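Long-range contacts in GCN5-related N-acetyltransferase (Kribbella flavida, PDB 4H89), which probably transfers an acyl group to an acceptor not yet clear, much as GNAT-family enzymes move acetyl from acetyl-CoA: residues Leu23-Glu28 / Met95-Ala100; Ser49-Pro54 / Leu73-Met78; His88-Ser93 / Arg123-Asn128; Asn128-Thr133 / His167-Pro172. All coordinates share one frame; numbering follows the deposited sequence.

Contact 1. Residues Leu23-Glu28 / Met95-Ala100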
# COMPACT_ATOMS: atom_id res chain seq x y z
N LEU A 23 -18.38 13.10 -0.53
CA LEU A 23 -17.45 13.83 0.35
C LEU A 23 -17.79 13.69 1.85
O LEU A 23 -16.91 13.37 2.63
CB LEU A 23 -17.33 15.30 -0.10
CG LEU A 23 -16.52 16.21 0.81
CD1 LEU A 23 -15.06 15.80 0.90
CD2 LEU A 23 -16.61 17.64 0.29
N PRO A 24 -19.05 13.92 2.24
CA PRO A 24 -19.33 13.75 3.68
C PRO A 24 -19.10 12.36 4.20
O PRO A 24 -18.80 12.22 5.40
CB PRO A 24 -20.79 14.20 3.84
CG PRO A 24 -21.33 14.48 2.48
CD PRO A 24 -20.21 14.45 1.49
N PHE A 25 -19.22 11.32 3.37
CA PHE A 25 -18.90 9.97 3.85
C PHE A 25 -17.47 9.85 4.22
O PHE A 25 -17.12 9.24 5.21
CB PHE A 25 -19.11 8.86 2.79
CG PHE A 25 -20.45 8.84 2.13
CD1 PHE A 25 -21.55 9.44 2.71
CD2 PHE A 25 -20.59 8.18 0.90
CE1 PHE A 25 -22.77 9.44 2.08
CE2 PHE A 25 -21.81 8.20 0.25
CZ PHE A 25 -22.90 8.80 0.86
N PHE A 26 -16.61 10.38 3.35
CA PHE A 26 -15.19 10.40 3.59
C PHE A 26 -14.88 11.09 4.90
O PHE A 26 -14.13 10.59 5.74
CB PHE A 26 -14.43 11.01 2.39
CG PHE A 26 -12.98 11.17 2.65
CD1 PHE A 26 -12.13 10.08 2.62
CD2 PHE A 26 -12.44 12.38 2.98
CE1 PHE A 26 -10.79 10.21 2.87
CE2 PHE A 26 -11.09 12.50 3.28
CZ PHE A 26 -10.26 11.42 3.21
N ARG A 27 -15.41 12.29 5.07
CA ARG A 27 -15.21 13.03 6.32
C ARG A 27 -15.67 12.26 7.55
O ARG A 27 -14.94 12.26 8.56
CB ARG A 27 -15.84 14.41 6.25
CG ARG A 27 -15.27 15.31 5.19
CD ARG A 27 -13.79 15.60 5.35
NE ARG A 27 -13.36 16.55 4.34
CZ ARG A 27 -12.10 16.75 4.01
NH1 ARG A 27 -11.11 16.07 4.53
NH2 ARG A 27 -11.81 17.61 3.05
N GLU A 28 -16.84 11.59 7.47
CA GLU A 28 -17.36 10.76 8.60
C GLU A 28 -16.32 9.70 8.94
O GLU A 28 -15.93 9.53 10.10
CB GLU A 28 -18.68 10.01 8.26
CG GLU A 28 -19.97 10.82 8.00
CD GLU A 28 -21.27 10.00 7.66
OE1 GLU A 28 -21.31 8.96 6.92
OE2 GLU A 28 -22.34 10.44 8.12
N MSE A 95 -17.25 3.03 0.92
CA MSE A 95 -17.82 3.94 1.92
C MSE A 95 -19.30 3.86 1.81
O MSE A 95 -19.87 4.02 0.77
CB MSE A 95 -17.41 5.37 1.65
CG MSE A 95 -15.89 5.43 1.65
SE MSE A 95 -15.38 7.29 1.70
CE MSE A 95 -13.94 7.11 3.00
N VAL A 96 -19.92 3.60 2.94
CA VAL A 96 -21.38 3.56 3.05
C VAL A 96 -21.84 4.63 4.05
O VAL A 96 -21.33 4.71 5.15
CB VAL A 96 -21.86 2.18 3.50
CG1 VAL A 96 -23.36 2.15 3.69
CG2 VAL A 96 -21.43 1.10 2.50
N ALA A 97 -22.83 5.41 3.66
CA ALA A 97 -23.42 6.41 4.55
C ALA A 97 -23.88 5.80 5.84
O ALA A 97 -24.47 4.74 5.84
CB ALA A 97 -24.60 7.10 3.86
N ALA A 98 -23.59 6.44 6.96
CA ALA A 98 -24.04 5.91 8.26
C ALA A 98 -25.53 5.57 8.26
O ALA A 98 -25.97 4.51 8.73
CB ALA A 98 -23.73 6.88 9.37
N ALA A 99 -26.29 6.48 7.65
CA ALA A 99 -27.73 6.33 7.57
C ALA A 99 -28.17 5.19 6.69
O ALA A 99 -29.33 4.76 6.76
CB ALA A 99 -28.34 7.64 7.08
N ALA A 100 -27.27 4.70 5.84
CA ALA A 100 -27.61 3.62 4.97
C ALA A 100 -27.11 2.27 5.40
O ALA A 100 -27.28 1.32 4.67
CB ALA A 100 -27.10 3.92 3.58
O HOH W 1 -25.40 9.24 7.02

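Contact 2. Residues Ser49-Pro54 / Leu73-Met78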
# COMPACT_ATOMS: atom_id res chain seq x y z
N SER A 49 -9.58 13.61 -5.79
CA SER A 49 -8.56 12.97 -6.63
C SER A 49 -8.27 11.53 -6.22
O SER A 49 -8.03 10.66 -7.09
CB SER A 49 -7.28 13.78 -6.62
OG SER A 49 -7.49 14.92 -7.45
N LEU A 50 -8.28 11.26 -4.91
CA LEU A 50 -8.01 9.92 -4.43
C LEU A 50 -9.17 9.00 -4.73
O LEU A 50 -8.96 7.82 -4.99
CB LEU A 50 -7.73 9.94 -2.94
CG LEU A 50 -6.35 10.49 -2.52
CD1 LEU A 50 -6.17 10.23 -1.04
CD2 LEU A 50 -5.18 9.87 -3.30
N TRP A 51 -10.39 9.54 -4.73
CA TRP A 51 -11.59 8.71 -4.80
C TRP A 51 -12.22 8.53 -6.19
O TRP A 51 -12.59 7.42 -6.58
CB TRP A 51 -12.65 9.26 -3.82
CG TRP A 51 -13.74 8.28 -3.66
CD1 TRP A 51 -14.94 8.27 -4.27
CD2 TRP A 51 -13.68 7.13 -2.84
NE1 TRP A 51 -15.62 7.13 -3.93
CE2 TRP A 51 -14.87 6.42 -3.04
CE3 TRP A 51 -12.72 6.61 -1.97
CZ2 TRP A 51 -15.15 5.23 -2.37
CZ3 TRP A 51 -12.98 5.41 -1.31
CH2 TRP A 51 -14.18 4.73 -1.53
N MSE A 52 -12.43 9.62 -6.90
CA MSE A 52 -13.00 9.64 -8.23
C MSE A 52 -11.94 9.18 -9.19
O MSE A 52 -10.76 9.45 -9.01
CB MSE A 52 -13.49 11.04 -8.60
CG MSE A 52 -14.58 11.58 -7.69
SE MSE A 52 -16.24 10.59 -7.54
CE MSE A 52 -16.89 11.14 -9.20
N THR A 53 -12.37 8.40 -10.19
CA THR A 53 -11.47 7.79 -11.17
C THR A 53 -11.49 8.60 -12.43
O THR A 53 -12.55 8.72 -13.08
CB THR A 53 -11.99 6.39 -11.60
OG1 THR A 53 -11.96 5.55 -10.50
CG2 THR A 53 -11.09 5.81 -12.65
N PRO A 54 -10.35 9.18 -12.78
CA PRO A 54 -10.24 9.88 -14.07
C PRO A 54 -10.09 8.91 -15.25
O PRO A 54 -9.51 7.83 -15.12
CB PRO A 54 -8.99 10.72 -13.90
CG PRO A 54 -8.17 10.06 -12.87
CD PRO A 54 -9.08 9.21 -12.03
N LEU A 73 -26.13 6.53 -1.49
CA LEU A 73 -26.08 5.82 -0.20
C LEU A 73 -24.68 5.31 0.14
O LEU A 73 -24.43 4.90 1.24
CB LEU A 73 -27.01 4.62 -0.28
CG LEU A 73 -28.45 4.92 -0.67
CD1 LEU A 73 -29.23 3.62 -0.74
CD2 LEU A 73 -29.10 5.87 0.32
N GLY A 74 -23.80 5.27 -0.85
CA GLY A 74 -22.48 4.72 -0.69
C GLY A 74 -21.69 4.81 -1.99
O GLY A 74 -22.25 5.16 -3.04
N SER A 75 -20.41 4.48 -1.90
CA SER A 75 -19.57 4.57 -3.08
C SER A 75 -18.42 3.59 -2.96
O SER A 75 -18.01 3.21 -1.85
CB SER A 75 -19.07 6.02 -3.23
OG SER A 75 -18.27 6.19 -4.38
N ALA A 76 -17.87 3.15 -4.10
CA ALA A 76 -16.71 2.28 -4.11
C ALA A 76 -15.74 2.80 -5.17
O ALA A 76 -16.16 3.36 -6.19
CB ALA A 76 -17.07 0.85 -4.43
N ASN A 77 -14.47 2.54 -4.96
CA ASN A 77 -13.57 2.69 -6.07
C ASN A 77 -12.67 1.47 -6.12
O ASN A 77 -12.46 0.77 -5.12
CB ASN A 77 -12.81 4.01 -6.03
CG ASN A 77 -11.73 4.02 -5.01
OD1 ASN A 77 -11.59 3.05 -4.24
ND2 ASN A 77 -10.97 5.04 -5.00
N MSE A 78 -12.19 1.19 -7.32
CA MSE A 78 -11.53 -0.07 -7.66
C MSE A 78 -10.46 0.23 -8.68
O MSE A 78 -10.62 1.10 -9.54
CB MSE A 78 -12.59 -1.11 -8.09
CG MSE A 78 -13.36 -0.68 -9.37
SE MSE A 78 -15.22 -1.34 -9.32
CE MSE A 78 -15.80 -0.24 -8.04

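Contact 3. Residues His88-Ser93 / Arg123-Asn128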
# COMPACT_ATOMS: atom_id res chain seq x y z
N HIS A 88 -2.32 -7.37 -12.12
CA HIS A 88 -3.35 -8.37 -12.28
C HIS A 88 -4.14 -8.65 -11.00
O HIS A 88 -5.09 -9.43 -11.02
CB HIS A 88 -2.72 -9.69 -12.78
CG HIS A 88 -1.68 -10.21 -11.88
ND1 HIS A 88 -0.43 -9.64 -11.79
CD2 HIS A 88 -1.74 -11.18 -10.95
CE1 HIS A 88 0.26 -10.27 -10.86
NE2 HIS A 88 -0.51 -11.21 -10.34
N VAL A 89 -3.75 -7.97 -9.91
CA VAL A 89 -4.49 -8.05 -8.67
C VAL A 89 -5.20 -6.70 -8.48
O VAL A 89 -4.53 -5.67 -8.46
CB VAL A 89 -3.56 -8.32 -7.48
CG1 VAL A 89 -4.36 -8.43 -6.20
CG2 VAL A 89 -2.74 -9.58 -7.68
N ALA A 90 -6.52 -6.72 -8.37
CA ALA A 90 -7.30 -5.52 -8.12
C ALA A 90 -7.38 -5.25 -6.63
O ALA A 90 -7.11 -6.11 -5.81
CB ALA A 90 -8.72 -5.76 -8.64
N SER A 91 -7.76 -4.02 -6.30
CA SER A 91 -8.18 -3.69 -4.94
C SER A 91 -9.32 -2.71 -5.02
O SER A 91 -9.73 -2.29 -6.11
CB SER A 91 -7.00 -3.10 -4.19
OG SER A 91 -7.30 -2.92 -2.80
N ALA A 92 -9.87 -2.39 -3.87
CA ALA A 92 -10.99 -1.51 -3.80
C ALA A 92 -11.13 -0.97 -2.40
O ALA A 92 -10.62 -1.53 -1.43
CB ALA A 92 -12.27 -2.24 -4.20
N SER A 93 -11.86 0.14 -2.32
CA SER A 93 -12.30 0.76 -1.08
C SER A 93 -13.79 1.06 -1.15
O SER A 93 -14.32 1.28 -2.22
CB SER A 93 -11.53 2.08 -0.86
OG SER A 93 -10.14 1.87 -0.79
N ARG A 123 -6.99 -11.29 -11.98
CA ARG A 123 -6.81 -12.66 -11.47
C ARG A 123 -7.15 -12.81 -9.97
O ARG A 123 -7.34 -13.92 -9.51
CB ARG A 123 -5.39 -13.12 -11.67
CG ARG A 123 -5.10 -13.43 -13.11
CD ARG A 123 -3.63 -13.70 -13.37
NE ARG A 123 -3.41 -14.53 -14.55
CZ ARG A 123 -3.47 -14.09 -15.80
NH1 ARG A 123 -3.14 -14.93 -16.73
NH2 ARG A 123 -3.86 -12.83 -16.16
N ALA A 124 -7.26 -11.71 -9.24
CA ALA A 124 -7.51 -11.72 -7.81
C ALA A 124 -7.84 -10.31 -7.37
O ALA A 124 -7.68 -9.37 -8.12
CB ALA A 124 -6.31 -12.26 -7.07
N ILE A 125 -8.29 -10.25 -6.13
CA ILE A 125 -8.56 -8.99 -5.43
C ILE A 125 -7.89 -9.05 -4.06
O ILE A 125 -7.95 -10.06 -3.38
CB ILE A 125 -10.06 -8.75 -5.21
CG1 ILE A 125 -10.85 -8.89 -6.50
CG2 ILE A 125 -10.31 -7.36 -4.63
CD1 ILE A 125 -12.35 -9.04 -6.33
N GLN A 126 -7.26 -7.96 -3.66
CA GLN A 126 -6.59 -7.87 -2.37
C GLN A 126 -7.06 -6.61 -1.66
O GLN A 126 -7.12 -5.54 -2.27
CB GLN A 126 -5.08 -7.80 -2.61
CG GLN A 126 -4.22 -7.65 -1.39
CD GLN A 126 -2.77 -7.75 -1.70
OE1 GLN A 126 -2.34 -8.43 -2.67
NE2 GLN A 126 -1.96 -7.12 -0.87
N PHE A 127 -7.35 -6.73 -0.36
CA PHE A 127 -7.55 -5.57 0.53
C PHE A 127 -6.33 -5.53 1.45
O PHE A 127 -6.08 -6.48 2.19
CB PHE A 127 -8.86 -5.71 1.36
CG PHE A 127 -10.10 -5.78 0.54
CD1 PHE A 127 -10.18 -5.29 -0.78
CD2 PHE A 127 -11.21 -6.40 1.05
CE1 PHE A 127 -11.38 -5.33 -1.50
CE2 PHE A 127 -12.41 -6.45 0.38
CZ PHE A 127 -12.50 -5.94 -0.92
N ASN A 128 -5.58 -4.43 1.40
CA ASN A 128 -4.32 -4.37 2.09
C ASN A 128 -4.42 -4.22 3.59
O ASN A 128 -3.49 -4.59 4.30
CB ASN A 128 -3.52 -3.21 1.51
CG ASN A 128 -3.38 -3.36 0.04
OD1 ASN A 128 -2.81 -4.37 -0.40
ND2 ASN A 128 -4.05 -2.46 -0.74
O HOH W 2 -7.25 -2.06 0.13

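Contact 4. Residues Asn128-Thr133 / His167-Pro172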
# COMPACT_ATOMS: atom_id res chain seq x y z
N ASN A 128 -5.58 -4.43 1.40
CA ASN A 128 -4.32 -4.37 2.09
C ASN A 128 -4.42 -4.22 3.59
O ASN A 128 -3.49 -4.59 4.30
CB ASN A 128 -3.52 -3.21 1.51
CG ASN A 128 -3.38 -3.36 0.04
OD1 ASN A 128 -2.81 -4.37 -0.40
ND2 ASN A 128 -4.05 -2.46 -0.74
N ALA A 129 -5.52 -3.63 4.06
CA ALA A 129 -5.64 -3.26 5.45
C ALA A 129 -7.08 -3.18 5.86
O ALA A 129 -7.81 -2.25 5.52
CB ALA A 129 -4.97 -1.93 5.69
N VAL A 130 -7.56 -4.20 6.53
CA VAL A 130 -8.88 -4.27 7.06
C VAL A 130 -8.78 -4.32 8.58
O VAL A 130 -8.11 -5.17 9.13
CB VAL A 130 -9.69 -5.48 6.55
CG1 VAL A 130 -11.10 -5.39 7.10
CG2 VAL A 130 -9.66 -5.53 5.01
N VAL A 131 -9.32 -3.30 9.26
CA VAL A 131 -9.17 -3.19 10.70
C VAL A 131 -9.87 -4.39 11.34
O VAL A 131 -11.04 -4.66 11.07
CB VAL A 131 -9.76 -1.85 11.24
CG1 VAL A 131 -9.65 -1.78 12.75
CG2 VAL A 131 -9.06 -0.65 10.59
N GLU A 132 -9.17 -5.10 12.24
CA GLU A 132 -9.72 -6.36 12.74
C GLU A 132 -10.96 -6.22 13.61
O GLU A 132 -11.74 -7.13 13.76
CB GLU A 132 -8.68 -7.22 13.44
CG GLU A 132 -8.29 -6.68 14.76
CD GLU A 132 -7.46 -7.65 15.60
OE1 GLU A 132 -7.84 -8.83 15.71
OE2 GLU A 132 -6.51 -7.19 16.24
N THR A 133 -11.14 -5.04 14.15
CA THR A 133 -12.33 -4.69 14.92
C THR A 133 -13.53 -4.28 14.08
O THR A 133 -14.63 -4.12 14.59
CB THR A 133 -12.03 -3.55 15.91
OG1 THR A 133 -11.44 -2.48 15.22
CG2 THR A 133 -11.01 -4.03 16.93
N HIS A 167 -5.80 -6.75 8.96
CA HIS A 167 -5.80 -7.93 8.14
C HIS A 167 -5.40 -7.55 6.72
O HIS A 167 -5.82 -6.49 6.22
CB HIS A 167 -7.19 -8.51 8.02
CG HIS A 167 -7.83 -8.99 9.26
ND1 HIS A 167 -7.26 -9.81 10.20
CD2 HIS A 167 -9.11 -8.79 9.64
CE1 HIS A 167 -8.18 -10.08 11.12
NE2 HIS A 167 -9.30 -9.46 10.80
N VAL A 168 -4.71 -8.47 6.05
CA VAL A 168 -4.60 -8.45 4.61
C VAL A 168 -5.57 -9.52 4.13
O VAL A 168 -5.51 -10.63 4.62
CB VAL A 168 -3.16 -8.81 4.17
CG1 VAL A 168 -3.07 -8.85 2.64
CG2 VAL A 168 -2.20 -7.78 4.78
N MSE A 169 -6.47 -9.18 3.22
CA MSE A 169 -7.49 -10.09 2.75
C MSE A 169 -7.37 -10.27 1.25
O MSE A 169 -6.91 -9.39 0.53
CB MSE A 169 -8.89 -9.64 3.08
CG MSE A 169 -9.05 -9.43 4.59
SE MSE A 169 -10.85 -9.16 5.23
CE MSE A 169 -11.64 -10.93 5.10
N HIS A 170 -7.79 -11.44 0.76
CA HIS A 170 -7.58 -11.81 -0.63
C HIS A 170 -8.67 -12.73 -1.11
O HIS A 170 -9.21 -13.53 -0.35
CB HIS A 170 -6.24 -12.52 -0.72
CG HIS A 170 -5.93 -13.10 -2.07
ND1 HIS A 170 -6.22 -14.40 -2.38
CD2 HIS A 170 -5.33 -12.58 -3.18
CE1 HIS A 170 -5.81 -14.67 -3.60
NE2 HIS A 170 -5.24 -13.59 -4.09
N ARG A 171 -9.01 -12.60 -2.39
CA ARG A 171 -10.00 -13.47 -3.06
C ARG A 171 -9.44 -13.76 -4.46
O ARG A 171 -9.08 -12.81 -5.15
CB ARG A 171 -11.30 -12.66 -3.22
CG ARG A 171 -12.48 -13.45 -3.73
CD ARG A 171 -13.60 -12.51 -4.08
NE ARG A 171 -14.89 -13.16 -4.19
CZ ARG A 171 -15.28 -13.91 -5.20
NH1 ARG A 171 -14.47 -14.21 -6.20
NH2 ARG A 171 -16.51 -14.35 -5.21
N PRO A 172 -9.36 -15.05 -4.89
CA PRO A 172 -9.08 -15.32 -6.29
C PRO A 172 -10.27 -14.99 -7.18
O PRO A 172 -11.40 -14.97 -6.71
CB PRO A 172 -8.78 -16.82 -6.32
CG PRO A 172 -9.65 -17.36 -5.23
CD PRO A 172 -9.60 -16.29 -4.13
O HOH W 3 -11.59 -9.61 12.50

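Contact 1. Residues Leu23-Glu28 / Met95-Ala100
The side chain of Met95, present here as selenomethionine, lies along helix 19-32 against Phe25 CB and Phe26, where the strand of the GNAT fold that ends at Val96 gives way to a turn. The selenium approaches the helix backbone itself: SE is 3.6 Å from Phe26 CA, while the CB atoms of Phe25 and Met95 face each other at 4.0 Å. A bend at chi3 (138°) brings the terminal methyl to the next ring, so that Met95 CE meets Phe26 CD1 at 3.5 Å, near the plane of that ring and at its edge. Phe26 can offer this edge because its CG lies anti to the backbone N (chi1 174°), whereas the ring of Phe25 leaves the helix in the other direction, with CG beside N. There it spreads over the start of the turn. Ala97 N stands 4.2 Å above the plane of the Phe25 ring, over its centre, and Ala97 CB packs on Phe25 CE1 at 3.5 Å. Tyr38 and Phe26 meet edge-to-face, and Arg27, whose guanidinium reaches the edge of the Phe26 ring, is paired with Asp44 at the start of helix 44-51.

Farther out the contact becomes polar and less secure. Glu28, modelled in two conformers, extends one carboxylate oxygen to the short 3-10 turn, where Ala98 N makes a weak, though nearly straight, hydrogen bond of 3.4 Å to Glu28 OE1. A water donates weakly to Glu28 OE2 and accepts the hydrogen of Ala99 N at 3.0 Å.

Contact 2. Residues Ser49-Pro54 / Leu73-Met78
The indole of Trp51 and the carboxamide of Asn77 lie almost flat on one another, their planes 13° apart, in a stack where helix 44-51 of the GNAT fold ends on strand 72-80. The amide covers one face of the indole, displaced toward the rim: Asn77 CG is 4.0 Å above the ring plane of Trp51, and Asn77 ND2 comes to 3.8 Å from Trp51 CE3. At the edge the ring makes a polar contact. Trp51 NE1 donates to Ser75 OG at 2.8 Å, an in-plane bond that, with the stack, limits rotation of the ring. Trp51 reaches the strand because CG is anti to its backbone N (chi1 -167°), which carries the ring off the end of the helix and alongside the strand backbone; Trp51 CZ2 lies 3.5 Å from Ser75 O.

The same residue is gripped a second time through its main chain. Asn77 ND2, in the conformer described of two that were modelled, gives a 3.3 Å hydrogen bond to Trp51 O, approaching from beside the C=O bond rather than in line with it (111°). That carbonyl also accepts from Thr62 OG1. Ser75 OG in turn passes its own hydrogen to Thr63 O, so the buried hydroxyl accepts from the indole and ties it to strand 61-66.

Around this pair, Trp19 and Ile22 of helix 19-32 pack on Trp51, as do Ser93 and Met95 from strand 89-96; strand 61-66 flanks strand 72-80 on its other side, placing the indole between helix 19-32 and the sheet, at the end of its own helix.

Contact 3. Residues His88-Ser93 / Arg123-Asn128
Val89 and Ala90 pair in parallel with Ala124 and Ile125, and backbone hydrogen bonds carry this first part of the contact. Arg123 N donates to His88 O at 2.8 Å, Ala90 N to Ala124 O, and Gln126 N to Ala90 O at 2.8 Å. The two strands then separate, crossing at 43°, in the splay of the GNAT fold that receives acetyl-CoA in relatives. Ala92 N, which would continue the ladder, stays 4.5 Å from Gln126 O, is buried and has no partner in the model.

A side chain takes over where the ladder fails. A chi1 of -173° turns the Ser91 hydroxyl toward the neighbouring strand, where Ser91 OG donates to Gln126 O at 2.7 Å, nearly in line with the carbonyl, and accepts from a water that also binds Asn128 N. With alanine in place of Ser91, Gln126 O would probably lose this donor and the water one partner, removing a tie across the widening gap.

Apolar contacts fill both faces of the sheet: Val89 CG1 lies 3.7 Å from Gln126 CB, while Ala92 CB meets Phe127 CE1 at 4.2 Å on the other. Beyond, His88 NE2 hydrogen-bonds to Glu154 O of the second subunit.

The pair forms a beta-alpha-beta crossover through helix 105-119, whose Met113 packs on Ala90, Ala92 and Ile125; strands 72-80 and 164-172 flank it on either side.

Contact 4. Residues Asn128-Thr133 / His167-Pro172
Val130 and His167 form an antiparallel hydrogen-bonded pair, the tight core of this contact. Val130 N donates to His167 O at 2.9 Å, and His167 N returns the bond to Val130 O at 2.8 Å, closing a small ring between the strands. On the face carrying the two side chains, the valine methyl Val130 CG2 rests on Met169 SE (a selenomethionine) at 3.8 Å, the two side chains crossing at about a right angle; Val138 and Trp141 of helix 135-143 close over this apolar patch. Toward the corner at Asn128 the fit is carried by backbone and methyl: Val168 CG2 touches Asn128 O at 3.5 Å, and Ala129 CA offers its hydrogen to His167 O.

The other end is looser and bridged by solvent. With CG beside the backbone N (chi1 -64°), the imidazole of His167 reaches Glu132, bringing His167 NE2 to 3.5 Å from Glu132 CB. A water lying in the ring plane binds His167 NE2 at 2.9 Å through its O and donates to Glu132 O. The carboxylate turns elsewhere, to Gly165 N, and ND1 of the imidazole is held by Thr151 OG1. Replacing His167 with alanine would probably leave Thr151 OG1 and the bridging water without this partner and open a gap beside the CB of Glu132.

The short strand 129-131 meets strand 167-172 at 119°, far from the 180° of a straight antiparallel pair, consistent with the corner the chain turns at Asn128. Such a bent fifth strand paired with the last one is consistent with the C-terminal half of the GNAT fold, beyond the splay that receives acetyl-CoA in relatives.

The four contacts run across one mixed sheet. Contacts 1 and 2, with centres about 12 Å apart, lie where the two N-terminal helices meet strands 72-80 and 89-96, and contact 2 is nested within the loop closed by contact 1; Met95 CG packs on Trp51 CH2 at 3.7 Å. Contact 3 uses the opposite end of strand 89-96 and adjoins contact 2 through Asn77 O and Ser93 N. It shares Asn128 with contact 4, its centre about 10 Å away, and both meet the second subunit. Contacts 1 and 4, about 21 Å apart between centres, lie on opposite sides of the chain's centre. Contact 3 lies at the splay, where strands 89-96 and 124-131 part and, in relatives, acetyl-CoA enters.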